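Local structure of CRISPR-associated protein CasA/Cse1 (Thermus thermophilus, 4AN8) at residues L78-W81 with F86-D89; L51-L56 with I358-Y363; A35-H40 with P90-L95. The protein forms part of the Cascade ribonucleoprotein complex of type I-E CRISPR immunity and probably helps select invading DNA. All blocks are in the same frame, centred on the assembly; numbering follows the deposited sequence.

In the fold
Contacts 1 and 3 are neighbours, their centres 10 Å apart on the same side of the chain's centre, and both use helix 88-98: contact 1 holds the turn leading into it, contact 3 its first turns. They touch each other, with F86 CB 3.6 Å from I91 CD1. Contact 2 is centred about 5 Å from the centre of the chain in space, about 26 Å from the centre of contact 1 and about 23 Å from that of contact 3. It brings helix 50-67, which packs on I91 in contact 3, against a strand some 300 residues later. An acetate ion, probably from the crystallisation liquor, lies about 4 Å from the side chain of L51 in contact 2.

Contact 1: residues L78-W81 with F86-D89; sequences LDWW and FPQD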
ATOM      1  N   LEU A  78      -7.607 -16.230  16.166  1.00 28.35           N
ATOM      2  CA  LEU A  78      -7.331 -17.654  16.014  1.00 28.35           C
ATOM      3  C   LEU A  78      -8.604 -18.493  16.090  1.00 28.35           C
ATOM      4  O   LEU A  78      -8.845 -19.365  15.245  1.00 28.35           O
ATOM      5  CB  LEU A  78      -6.366 -18.103  17.111  1.00 57.94           C
ATOM      6  CG  LEU A  78      -4.884 -18.067  16.770  1.00 57.94           C
ATOM      7  CD1 LEU A  78      -4.039 -18.322  18.006  1.00 57.94           C
ATOM      8  CD2 LEU A  78      -4.600 -19.103  15.687  1.00 57.94           C
ATOM      9  N   ASP A  79      -9.411 -18.229  17.107  1.00 37.73           N
ATOM     10  CA  ASP A  79     -10.734 -18.826  17.185  1.00 37.73           C
ATOM     11  C   ASP A  79     -11.458 -18.690  15.847  1.00 37.73           C
ATOM     12  O   ASP A  79     -11.883 -19.688  15.270  1.00 37.73           O
ATOM     13  CB  ASP A  79     -11.573 -18.155  18.281  1.00 86.69           C
ATOM     14  CG  ASP A  79     -11.317 -18.736  19.657  1.00 86.69           C
ATOM     15  OD1 ASP A  79     -11.259 -19.977  19.776  1.00 86.69           O
ATOM     16  OD2 ASP A  79     -11.180 -17.954  20.624  1.00 86.69           O
ATOM     17  N   TRP A  80     -11.614 -17.459  15.359  1.00 31.31           N
ATOM     18  CA  TRP A  80     -12.390 -17.248  14.141  1.00 31.31           C
ATOM     19  C   TRP A  80     -11.754 -17.979  12.983  1.00 31.31           C
ATOM     20  O   TRP A  80     -12.442 -18.436  12.082  1.00 31.31           O
ATOM     21  CB  TRP A  80     -12.533 -15.760  13.823  1.00 25.57           C
ATOM     22  CG  TRP A  80     -13.126 -15.025  14.963  1.00 25.57           C
ATOM     23  CD1 TRP A  80     -13.951 -15.537  15.923  1.00 25.57           C
ATOM     24  CD2 TRP A  80     -12.930 -13.643  15.291  1.00 25.57           C
ATOM     25  NE1 TRP A  80     -14.294 -14.556  16.823  1.00 25.57           N
ATOM     26  CE2 TRP A  80     -13.677 -13.386  16.462  1.00 25.57           C
ATOM     27  CE3 TRP A  80     -12.207 -12.600  14.705  1.00 25.57           C
ATOM     28  CZ2 TRP A  80     -13.707 -12.133  17.067  1.00 25.57           C
ATOM     29  CZ3 TRP A  80     -12.241 -11.353  15.301  1.00 25.57           C
ATOM     30  CH2 TRP A  80     -12.988 -11.129  16.469  1.00 25.57           C
ATOM     31  N   TRP A  81     -10.437 -18.085  13.011  1.00 31.64           N
ATOM     32  CA  TRP A  81      -9.728 -18.832  11.986  1.00 31.64           C
ATOM     33  C   TRP A  81     -10.137 -20.301  12.068  1.00 31.64           C
ATOM     34  O   TRP A  81     -10.473 -20.911  11.064  1.00 31.64           O
ATOM     35  CB  TRP A  81      -8.209 -18.706  12.165  1.00 26.98           C
ATOM     36  CG  TRP A  81      -7.453 -19.290  11.040  1.00 26.98           C
ATOM     37  CD1 TRP A  81      -7.418 -20.609  10.670  1.00 26.98           C
ATOM     38  CD2 TRP A  81      -6.614 -18.589  10.104  1.00 26.98           C
ATOM     39  NE1 TRP A  81      -6.616 -20.769   9.567  1.00 26.98           N
ATOM     40  CE2 TRP A  81      -6.108 -19.547   9.199  1.00 26.98           C
ATOM     41  CE3 TRP A  81      -6.240 -17.248   9.946  1.00 26.98           C
ATOM     42  CZ2 TRP A  81      -5.232 -19.204   8.144  1.00 26.98           C
ATOM     43  CZ3 TRP A  81      -5.379 -16.910   8.887  1.00 26.98           C
ATOM     44  CH2 TRP A  81      -4.889 -17.885   8.008  1.00 26.98           C
ATOM     45  N   PHE A  86     -16.335 -15.332  10.937  1.00 30.21           N
ATOM     46  CA  PHE A  86     -16.564 -14.341  11.987  1.00 30.21           C
ATOM     47  C   PHE A  86     -17.882 -14.615  12.695  1.00 30.21           C
ATOM     48  O   PHE A  86     -18.787 -15.211  12.107  1.00 30.21           O
ATOM     49  CB  PHE A  86     -16.685 -12.924  11.403  1.00 23.87           C
ATOM     50  CG  PHE A  86     -15.474 -12.449  10.675  1.00 23.87           C
ATOM     51  CD1 PHE A  86     -14.289 -12.207  11.356  1.00 23.87           C
ATOM     52  CD2 PHE A  86     -15.523 -12.226   9.308  1.00 23.87           C
ATOM     53  CE1 PHE A  86     -13.178 -11.769  10.685  1.00 23.87           C
ATOM     54  CE2 PHE A  86     -14.405 -11.791   8.632  1.00 23.87           C
ATOM     55  CZ  PHE A  86     -13.236 -11.564   9.314  1.00 23.87           C
ATOM     56  N   PRO A  87     -18.009 -14.145  13.948  1.00 34.03           N
ATOM     57  CA  PRO A  87     -19.317 -14.081  14.603  1.00 34.03           C
ATOM     58  C   PRO A  87     -20.296 -13.321  13.716  1.00 34.03           C
ATOM     59  O   PRO A  87     -20.013 -12.176  13.330  1.00 34.03           O
ATOM     60  CB  PRO A  87     -19.027 -13.279  15.873  1.00 40.39           C
ATOM     61  CG  PRO A  87     -17.631 -13.607  16.187  1.00 40.39           C
ATOM     62  CD  PRO A  87     -16.930 -13.727  14.852  1.00 40.39           C
ATOM     63  N   GLN A  88     -21.425 -13.950  13.401  1.00 43.17           N
ATOM     64  CA  GLN A  88     -22.356 -13.419  12.410  1.00 43.17           C
ATOM     65  C   GLN A  88     -23.334 -12.400  12.971  1.00 43.17           C
ATOM     66  O   GLN A  88     -23.654 -11.409  12.318  1.00 43.17           O
ATOM     67  CB  GLN A  88     -23.139 -14.558  11.782  1.00 43.32           C
ATOM     68  CG  GLN A  88     -22.265 -15.676  11.327  1.00 43.32           C
ATOM     69  CD  GLN A  88     -21.969 -15.610   9.853  1.00 43.32           C
ATOM     70  OE1 GLN A  88     -22.876 -15.703   9.021  1.00 43.32           O
ATOM     71  NE2 GLN A  88     -20.685 -15.454   9.509  1.00 43.32           N
ATOM     72  N   ASP A  89     -23.823 -12.659  14.175  1.00 34.72           N
ATOM     73  CA  ASP A  89     -24.848 -11.818  14.776  1.00 34.72           C
ATOM     74  C   ASP A  89     -24.356 -10.410  15.081  1.00 34.72           C
ATOM     75  O   ASP A  89     -25.020  -9.441  14.727  1.00 34.72           O
ATOM     76  CB  ASP A  89     -25.442 -12.482  16.028  1.00 59.91           C
ATOM     77  CG  ASP A  89     -26.675 -13.332  15.715  1.00 59.91           C
ATOM     78  OD1 ASP A  89     -27.059 -13.449  14.523  1.00 59.91           O
ATOM     79  OD2 ASP A  89     -27.258 -13.893  16.674  1.00 59.91           O
TER
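P87 sets the edge of its pyrrolidine ring over one face of the W80 indole, a CH-pi contact at the short connection between two consecutive helices, 74-83 and 88-98. This is the tight part of the contact. P87 CD lies 3.6 Å from the centroid of the five-membered ring and 18° off its normal. It is displaced toward the rim, which brings it within 3.4 Å of W80 NE1, while P87 CG follows at 3.5 Å from W80 NE1. Proline suits this position: its CD hydrogens, next to the amide nitrogen, are slightly polarised toward the pi cloud, and its closed ring brings no flexible chain to be ordered. The two backbones come together at W80 and F86, whose CA atoms are 5.5 Å apart. W80 leaves its helix toward 86-89, and with CG beside the backbone N (chi1 -56°) the indole is set so that P87 lies over one face.

The join to F86 is more relaxed, though deeper. F86 leaves the backbone away from helix 74-83, yet its ring returns to bring an edge to the indole, with F86 CD1 4.0 Å from W80 CE3. The phenyl ring is buried against L200 and L204 of helix 199-206, and W80 shares L204 while also touching L68 and P71, as befits two large apolar rings between helices. P87, by contrast, is only partly buried, so the closest packing lies on the side nearer solvent.

Within 86-89, the amide of Q88 turns back to the carbonyl of F86, two residues earlier. The bond is nearly straight and the acceptor lies in the amide plane: Q88 NE2 donates to F86 O at 3.2 Å, with an N-H...O angle of 168°.

Contact 2: residues L51-L56 with I358-Y363; sequences LEEAVL and IRREVY
E361 OE2 is gripped by two N-H groups of R359, on the face of strand 354-364 turned away from the helix whose L51 and E53 meet I358 and R360. This is helix-on-sheet packing: helix 50-67 lies against an outermost strand of a three-stranded antiparallel sheet, and alternate strand residues divide between the two faces. R359 approaches E361 side-on, with NE at 3.0 Å and NH2 at 2.9 Å from E361 OE2. Both bonds are bent, their N-H...O angles 141° and 142°, as follows when two N-H groups share one oxygen. The acceptor lies near the guanidinium plane, and the NH2 bond uses its syn lone pair. The other oxygen, E361 OE1, accepts from Y363 OH at 2.8 Å, from above the carboxylate plane. Together these donors fix the rotation of the carboxylate and would probably favour its ionised form.

On the face toward the helix, charge pairs again. E53 points at the strand, CG anti to the backbone N (chi1 -178°) and the chain extended beyond it. R360, bent at its third torsion, brings its guanidinium edge to the carboxylate in a salt bridge whose exact fit is doubtful, since the model sets E53 OE1 and R360 NH1 too close. The other oxygen of E53 forms a salt bridge with R344 of the adjacent strand; R360 probably shares in balancing this buried acid.

Next to the charges, L51 and I358, whose CA atoms are 7.5 Å apart, supply the apolar part of the interface. Their branched side chains lie roughly perpendicular, and V163 and F167 of helix 154-167 also touch L51. Between these two side chains the closest atoms are both methyls, L51 CD1 lying 3.7 Å from I358 CD1.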
ATOM      1  N   LEU A  51      -4.949   0.611  -5.400  1.00 18.57           N
ATOM      2  CA  LEU A  51      -5.576   1.551  -4.474  1.00 18.57           C
ATOM      3  C   LEU A  51      -6.969   1.037  -4.104  1.00 18.57           C
ATOM      4  O   LEU A  51      -7.360   1.085  -2.948  1.00 18.57           O
ATOM      5  CB  LEU A  51      -5.662   2.960  -5.079  1.00 16.83           C
ATOM      6  CG  LEU A  51      -4.343   3.563  -5.607  1.00 16.83           C
ATOM      7  CD1 LEU A  51      -4.540   5.047  -5.954  1.00 16.83           C
ATOM      8  CD2 LEU A  51      -3.152   3.355  -4.631  1.00 16.83           C
ATOM      9  N   GLU A  52      -7.710   0.557  -5.094  1.00 20.61           N
ATOM     10  CA  GLU A  52      -9.010  -0.060  -4.856  1.00 20.61           C
ATOM     11  C   GLU A  52      -8.901  -1.209  -3.878  1.00 20.61           C
ATOM     12  O   GLU A  52      -9.663  -1.299  -2.922  1.00 20.61           O
ATOM     13  CB  GLU A  52      -9.628  -0.571  -6.161  1.00 36.50           C
ATOM     14  CG  GLU A  52     -10.615   0.371  -6.780  1.00 36.50           C
ATOM     15  CD  GLU A  52     -11.290  -0.184  -8.053  1.00 36.50           C
ATOM     16  OE1 GLU A  52     -11.232  -1.413  -8.315  1.00 36.50           O
ATOM     17  OE2 GLU A  52     -11.884   0.613  -8.800  1.00 36.50           O
ATOM     18  N   GLU A  53      -7.947  -2.095  -4.117  1.00 19.37           N
ATOM     19  CA  GLU A  53      -7.748  -3.228  -3.229  1.00 19.37           C
ATOM     20  C   GLU A  53      -7.479  -2.746  -1.797  1.00 19.37           C
ATOM     21  O   GLU A  53      -8.027  -3.298  -0.838  1.00 19.37           O
ATOM     22  CB  GLU A  53      -6.587  -4.084  -3.728  1.00 28.61           C
ATOM     23  CG  GLU A  53      -6.302  -5.341  -2.913  1.00 28.61           C
ATOM     24  CD  GLU A  53      -5.181  -6.184  -3.553  1.00 28.61           C
ATOM     25  OE1 GLU A  53      -4.750  -5.836  -4.666  1.00 28.61           O
ATOM     26  OE2 GLU A  53      -4.710  -7.174  -2.949  1.00 28.61           O
ATOM     27  N   ALA A  54      -6.613  -1.742  -1.654  1.00 15.16           N
ATOM     28  CA  ALA A  54      -6.216  -1.267  -0.325  1.00 15.16           C
ATOM     29  C   ALA A  54      -7.424  -0.756   0.453  1.00 15.16           C
ATOM     30  O   ALA A  54      -7.668  -1.195   1.576  1.00 15.16           O
ATOM     31  CB  ALA A  54      -5.172  -0.180  -0.424  1.00 17.53           C
ATOM     32  N   VAL A  55      -8.187   0.139  -0.171  1.00 13.32           N
ATOM     33  CA  VAL A  55      -9.312   0.772   0.521  1.00 13.32           C
ATOM     34  C   VAL A  55     -10.483  -0.163   0.750  1.00 13.32           C
ATOM     35  O   VAL A  55     -11.154  -0.044   1.767  1.00 13.32           O
ATOM     36  CB  VAL A  55      -9.823   2.059  -0.158  1.00 12.70           C
ATOM     37  CG1 VAL A  55      -8.763   3.092  -0.175  1.00 12.70           C
ATOM     38  CG2 VAL A  55     -10.369   1.780  -1.569  1.00 12.70           C
ATOM     39  N   LEU A  56     -10.713  -1.115  -0.149  1.00 16.64           N
ATOM     40  CA  LEU A  56     -11.791  -2.075   0.069  1.00 16.64           C
ATOM     41  C   LEU A  56     -11.522  -2.918   1.328  1.00 16.64           C
ATOM     42  O   LEU A  56     -12.427  -3.099   2.158  1.00 16.64           O
ATOM     43  CB  LEU A  56     -12.038  -2.940  -1.167  1.00 20.54           C
ATOM     44  CG  LEU A  56     -12.558  -2.210  -2.419  1.00 20.54           C
ATOM     45  CD1 LEU A  56     -12.469  -3.079  -3.697  1.00 20.54           C
ATOM     46  CD2 LEU A  56     -13.954  -1.720  -2.206  1.00 20.54           C
ATOM     47  N   ILE A 358       1.301   3.680  -9.607  1.00 30.78           N
ATOM     48  CA  ILE A 358       0.526   2.940  -8.639  1.00 30.78           C
ATOM     49  C   ILE A 358       1.009   1.498  -8.708  1.00 30.78           C
ATOM     50  O   ILE A 358       1.141   0.937  -9.783  1.00 30.78           O
ATOM     51  CB  ILE A 358      -0.958   3.132  -8.956  1.00 30.18           C
ATOM     52  CG1 ILE A 358      -1.400   4.479  -8.403  1.00 30.18           C
ATOM     53  CG2 ILE A 358      -1.796   2.070  -8.389  1.00 30.18           C
ATOM     54  CD1 ILE A 358      -2.561   5.046  -9.120  1.00 30.18           C
ATOM     55  N   ARG A 359       1.332   0.912  -7.563  1.00 25.61           N
ATOM     56  CA  ARG A 359       2.021  -0.371  -7.564  1.00 25.61           C
ATOM     57  C   ARG A 359       1.451  -1.378  -6.581  1.00 25.61           C
ATOM     58  O   ARG A 359       1.033  -1.011  -5.474  1.00 25.61           O
ATOM     59  CB  ARG A 359       3.517  -0.170  -7.292  1.00 50.43           C
ATOM     60  CG  ARG A 359       4.329  -0.019  -8.560  1.00 50.43           C
ATOM     61  CD  ARG A 359       5.672   0.655  -8.345  1.00 50.43           C
ATOM     62  NE  ARG A 359       6.522  -0.021  -7.364  1.00 50.43           N
ATOM     63  CZ  ARG A 359       7.658   0.497  -6.903  1.00 50.43           C
ATOM     64  NH1 ARG A 359       8.063   1.680  -7.362  1.00 50.43           N
ATOM     65  NH2 ARG A 359       8.390  -0.154  -6.002  1.00 50.43           N
ATOM     66  N   ARG A 360       1.460  -2.640  -7.015  1.00 25.43           N
ATOM     67  CA  ARG A 360       1.144  -3.798  -6.203  1.00 25.43           C
ATOM     68  C   ARG A 360       2.376  -4.703  -6.150  1.00 25.43           C
ATOM     69  O   ARG A 360       2.832  -5.210  -7.171  1.00 25.43           O
ATOM     70  CB  ARG A 360      -0.055  -4.555  -6.793  1.00 31.01           C
ATOM     71  CG  ARG A 360      -0.295  -5.959  -6.218  1.00 31.01           C
ATOM     72  CD  ARG A 360      -1.788  -6.387  -6.276  1.00 31.01           C
ATOM     73  NE  ARG A 360      -2.436  -5.905  -7.490  1.00 31.01           N
ATOM     74  CZ  ARG A 360      -3.622  -5.306  -7.550  1.00 31.01           C
ATOM     75  NH1 ARG A 360      -4.352  -5.102  -6.478  1.00 31.01           N
ATOM     76  NH2 ARG A 360      -4.079  -4.906  -8.719  1.00 31.01           N
ATOM     77  N   GLU A 361       2.934  -4.904  -4.964  1.00 26.09           N
ATOM     78  CA  GLU A 361       4.031  -5.858  -4.848  1.00 26.09           C
ATOM     79  C   GLU A 361       3.679  -7.065  -3.982  1.00 26.09           C
ATOM     80  O   GLU A 361       2.960  -6.946  -3.008  1.00 26.09           O
ATOM     81  CB  GLU A 361       5.309  -5.173  -4.385  1.00 42.59           C
ATOM     82  CG  GLU A 361       6.176  -4.826  -5.554  1.00 42.59           C
ATOM     83  CD  GLU A 361       7.017  -3.612  -5.318  1.00 42.59           C
ATOM     84  OE1 GLU A 361       7.645  -3.524  -4.232  1.00 42.59           O
ATOM     85  OE2 GLU A 361       7.044  -2.748  -6.229  1.00 42.59           O
ATOM     86  N   VAL A 362       4.173  -8.233  -4.369  1.00 24.70           N
ATOM     87  CA  VAL A 362       3.858  -9.448  -3.658  1.00 24.70           C
ATOM     88  C   VAL A 362       5.158 -10.088  -3.155  1.00 24.70           C
ATOM     89  O   VAL A 362       6.138 -10.212  -3.901  1.00 24.70           O
ATOM     90  CB  VAL A 362       3.074 -10.424  -4.555  1.00 26.43           C
ATOM     91  CG1 VAL A 362       2.606 -11.628  -3.753  1.00 26.43           C
ATOM     92  CG2 VAL A 362       1.884  -9.722  -5.176  1.00 26.43           C
ATOM     93  N   TYR A 363       5.176 -10.470  -1.883  1.00 24.01           N
ATOM     94  CA  TYR A 363       6.356 -11.108  -1.300  1.00 24.01           C
ATOM     95  C   TYR A 363       5.904 -12.304  -0.495  1.00 24.01           C
ATOM     96  O   TYR A 363       4.769 -12.341  -0.028  1.00 24.01           O
ATOM     97  CB  TYR A 363       7.109 -10.152  -0.380  1.00 26.24           C
ATOM     98  CG  TYR A 363       7.636  -8.940  -1.084  1.00 26.24           C
ATOM     99  CD1 TYR A 363       8.818  -9.004  -1.805  1.00 26.24           C
ATOM    100  CD2 TYR A 363       6.940  -7.740  -1.060  1.00 26.24           C
ATOM    101  CE1 TYR A 363       9.298  -7.917  -2.476  1.00 26.24           C
ATOM    102  CE2 TYR A 363       7.415  -6.628  -1.731  1.00 26.24           C
ATOM    103  CZ  TYR A 363       8.596  -6.720  -2.441  1.00 26.24           C
ATOM    104  OH  TYR A 363       9.099  -5.629  -3.111  1.00 26.24           O
TER

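Contact 3: residues A35-H40 with P90-L95; sequences ALLRAH and PIRDYL
L37 and I91 mark the nearest backbone approach, their CA atoms 7.8 Å apart, where the end of helix 32-37 faces the regular first turns of helix 88-98. R38 leaves helical geometry (phi -122°), and the chain turns into a short 3-10 segment, with a weak bond from A39 N to L36 O at 3.3 Å. Segment 90-95 stays helical, L95 N donating to I91 O at 2.9 Å.

The side chains meet as leucines around an isoleucine. L37 and I91 run antiparallel alongside each other, bringing L37 CD2 3.7 Å from I91 CG2; L36 CD1 reaches the same methyl at 4.2 Å. Branched apolar chains suit the inner part of this seam, where L36 and I91 are buried. At its outer edge the other methyl, L37 CD1, sits over one face of the R92 guanidinium, 3.7 Å from R92 NH1. The arginine, extended from CG to NE, can thus pack its flat group on leucine while the residue as a whole stays exposed.

Helix 50-67 also packs here, through V63 on L36 and L64 on I91, as does helix 199-206, through L203 on L36 and L200 on A39.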
ATOM      1  N   ALA A  35     -19.595  -9.911   1.715  1.00 24.88           N
ATOM      2  CA  ALA A  35     -18.149  -9.952   1.765  1.00 24.88           C
ATOM      3  C   ALA A  35     -17.680 -10.417   3.142  1.00 24.88           C
ATOM      4  O   ALA A  35     -16.728 -11.166   3.243  1.00 24.88           O
ATOM      5  CB  ALA A  35     -17.559  -8.582   1.427  1.00 18.24           C
ATOM      6  N   LEU A  36     -18.355  -9.963   4.192  1.00 25.81           N
ATOM      7  CA  LEU A  36     -17.981 -10.288   5.565  1.00 25.81           C
ATOM      8  C   LEU A  36     -18.507 -11.654   6.017  1.00 25.81           C
ATOM      9  O   LEU A  36     -17.741 -12.512   6.424  1.00 25.81           O
ATOM     10  CB  LEU A  36     -18.482  -9.193   6.518  1.00 16.32           C
ATOM     11  CG  LEU A  36     -17.793  -7.822   6.382  1.00 16.32           C
ATOM     12  CD1 LEU A  36     -18.112  -6.938   7.597  1.00 16.32           C
ATOM     13  CD2 LEU A  36     -16.293  -8.065   6.236  1.00 16.32           C
ATOM     14  N   LEU A  37     -19.819 -11.845   5.926  1.00 28.85           N
ATOM     15  CA  LEU A  37     -20.475 -13.063   6.381  1.00 28.85           C
ATOM     16  C   LEU A  37     -20.059 -14.284   5.575  1.00 28.85           C
ATOM     17  O   LEU A  37     -20.078 -15.388   6.071  1.00 28.85           O
ATOM     18  CB  LEU A  37     -21.991 -12.890   6.309  1.00 31.92           C
ATOM     19  CG  LEU A  37     -22.448 -11.704   7.150  1.00 31.92           C
ATOM     20  CD1 LEU A  37     -23.930 -11.432   6.963  1.00 31.92           C
ATOM     21  CD2 LEU A  37     -22.093 -11.946   8.619  1.00 31.92           C
ATOM     22  N   ARG A  38     -19.663 -14.083   4.333  1.00 28.04           N
ATOM     23  CA  ARG A  38     -19.225 -15.214   3.511  1.00 28.04           C
ATOM     24  C   ARG A  38     -17.796 -15.045   2.989  1.00 28.04           C
ATOM     25  O   ARG A  38     -17.477 -15.502   1.899  1.00 28.04           O
ATOM     26  CB  ARG A  38     -20.207 -15.451   2.366  1.00 57.91           C
ATOM     27  CG  ARG A  38     -21.547 -15.969   2.842  1.00 57.91           C
ATOM     28  CD  ARG A  38     -22.533 -16.063   1.699  1.00 57.91           C
ATOM     29  NE  ARG A  38     -21.853 -16.300   0.425  1.00 57.91           N
ATOM     30  CZ  ARG A  38     -22.468 -16.450  -0.747  1.00 57.91           C
ATOM     31  NH1 ARG A  38     -23.796 -16.406  -0.821  1.00 57.91           N
ATOM     32  NH2 ARG A  38     -21.750 -16.645  -1.847  1.00 57.91           N
ATOM     33  N   ALA A  39     -16.936 -14.420   3.793  1.00 30.74           N
ATOM     34  CA  ALA A  39     -15.556 -14.149   3.382  1.00 30.74           C
ATOM     35  C   ALA A  39     -14.807 -15.399   2.922  1.00 30.74           C
ATOM     36  O   ALA A  39     -14.041 -15.349   1.954  1.00 30.74           O
ATOM     37  CB  ALA A  39     -14.793 -13.460   4.493  1.00 18.37           C
ATOM     38  N   HIS A  40     -15.040 -16.517   3.604  1.00 30.79           N
ATOM     39  CA  HIS A  40     -14.322 -17.757   3.310  1.00 30.79           C
ATOM     40  C   HIS A  40     -14.545 -18.252   1.880  1.00 30.79           C
ATOM     41  O   HIS A  40     -13.726 -18.984   1.348  1.00 30.79           O
ATOM     42  CB  HIS A  40     -14.712 -18.854   4.307  1.00 37.27           C
ATOM     43  CG  HIS A  40     -16.104 -19.371   4.112  1.00 37.27           C
ATOM     44  ND1 HIS A  40     -17.225 -18.667   4.508  1.00 37.27           N
ATOM     45  CD2 HIS A  40     -16.557 -20.518   3.552  1.00 37.27           C
ATOM     46  CE1 HIS A  40     -18.308 -19.363   4.203  1.00 37.27           C
ATOM     47  NE2 HIS A  40     -17.930 -20.486   3.619  1.00 37.27           N
ATOM     48  N   PRO A  90     -23.189 -10.286  15.742  1.00 27.46           N
ATOM     49  CA  PRO A  90     -22.616  -8.951  15.927  1.00 27.46           C
ATOM     50  C   PRO A  90     -22.511  -8.193  14.599  1.00 27.46           C
ATOM     51  O   PRO A  90     -22.837  -7.013  14.539  1.00 27.46           O
ATOM     52  CB  PRO A  90     -21.220  -9.249  16.468  1.00 28.63           C
ATOM     53  CG  PRO A  90     -21.370 -10.588  17.143  1.00 28.63           C
ATOM     54  CD  PRO A  90     -22.315 -11.343  16.278  1.00 28.63           C
ATOM     55  N   ILE A  91     -22.068  -8.862  13.546  1.00 27.05           N
ATOM     56  CA  ILE A  91     -21.960  -8.203  12.253  1.00 27.05           C
ATOM     57  C   ILE A  91     -23.335  -7.773  11.695  1.00 27.05           C
ATOM     58  O   ILE A  91     -23.511  -6.628  11.257  1.00 27.05           O
ATOM     59  CB  ILE A  91     -21.171  -9.077  11.245  1.00 21.32           C
ATOM     60  CG1 ILE A  91     -19.701  -9.135  11.673  1.00 21.32           C
ATOM     61  CG2 ILE A  91     -21.351  -8.552   9.797  1.00 21.32           C
ATOM     62  CD1 ILE A  91     -18.885 -10.148  10.899  1.00 21.32           C
ATOM     63  N   ARG A  92     -24.306  -8.682  11.712  1.00 31.59           N
ATOM     64  CA  ARG A  92     -25.663  -8.335  11.310  1.00 31.59           C
ATOM     65  C   ARG A  92     -26.244  -7.195  12.140  1.00 31.59           C
ATOM     66  O   ARG A  92     -26.819  -6.264  11.598  1.00 31.59           O
ATOM     67  CB  ARG A  92     -26.580  -9.544  11.402  1.00 45.84           C
ATOM     68  CG  ARG A  92     -26.317 -10.600  10.369  1.00 45.84           C
ATOM     69  CD  ARG A  92     -27.423 -11.641  10.402  1.00 45.84           C
ATOM     70  NE  ARG A  92     -26.970 -12.935   9.910  1.00 45.84           N
ATOM     71  CZ  ARG A  92     -26.989 -13.286   8.629  1.00 45.84           C
ATOM     72  NH1 ARG A  92     -27.436 -12.431   7.720  1.00 45.84           N
ATOM     73  NH2 ARG A  92     -26.565 -14.491   8.257  1.00 45.84           N
ATOM     74  N   ASP A  93     -26.103  -7.265  13.457  1.00 31.70           N
ATOM     75  CA  ASP A  93     -26.602  -6.192  14.302  1.00 31.70           C
ATOM     76  C   ASP A  93     -25.984  -4.830  13.962  1.00 31.70           C
ATOM     77  O   ASP A  93     -26.694  -3.851  13.777  1.00 31.70           O
ATOM     78  CB  ASP A  93     -26.409  -6.521  15.785  1.00 50.53           C
ATOM     79  CG  ASP A  93     -27.293  -7.676  16.250  1.00 50.53           C
ATOM     80  OD1 ASP A  93     -28.302  -7.985  15.560  1.00 50.53           O
ATOM     81  OD2 ASP A  93     -26.974  -8.276  17.307  1.00 50.53           O
ATOM     82  N   TYR A  94     -24.661  -4.774  13.888  1.00 23.56           N
ATOM     83  CA  TYR A  94     -23.974  -3.544  13.522  1.00 23.56           C
ATOM     84  C   TYR A  94     -24.439  -3.011  12.169  1.00 23.56           C
ATOM     85  O   TYR A  94     -24.782  -1.841  12.047  1.00 23.56           O
ATOM     86  CB  TYR A  94     -22.462  -3.757  13.541  1.00 23.99           C
ATOM     87  CG  TYR A  94     -21.677  -2.481  13.375  1.00 23.99           C
ATOM     88  CD1 TYR A  94     -21.334  -2.016  12.105  1.00 23.99           C
ATOM     89  CD2 TYR A  94     -21.286  -1.736  14.482  1.00 23.99           C
ATOM     90  CE1 TYR A  94     -20.632  -0.857  11.938  1.00 23.99           C
ATOM     91  CE2 TYR A  94     -20.564  -0.570  14.324  1.00 23.99           C
ATOM     92  CZ  TYR A  94     -20.238  -0.136  13.040  1.00 23.99           C
ATOM     93  OH  TYR A  94     -19.530   1.031  12.863  1.00 23.99           O
ATOM     94  N   LEU A  95     -24.502  -3.872  11.158  1.00 29.96           N
ATOM     95  CA  LEU A  95     -24.942  -3.442   9.828  1.00 29.96           C
ATOM     96  C   LEU A  95     -26.409  -2.948   9.782  1.00 29.96           C
ATOM     97  O   LEU A  95     -26.757  -2.017   9.039  1.00 29.96           O
ATOM     98  CB  LEU A  95     -24.726  -4.575   8.817  1.00 29.45           C
ATOM     99  CG  LEU A  95     -23.255  -4.871   8.483  1.00 29.45           C
ATOM    100  CD1 LEU A  95     -23.140  -5.932   7.409  1.00 29.45           C
ATOM    101  CD2 LEU A  95     -22.514  -3.589   8.057  1.00 29.45           C
TER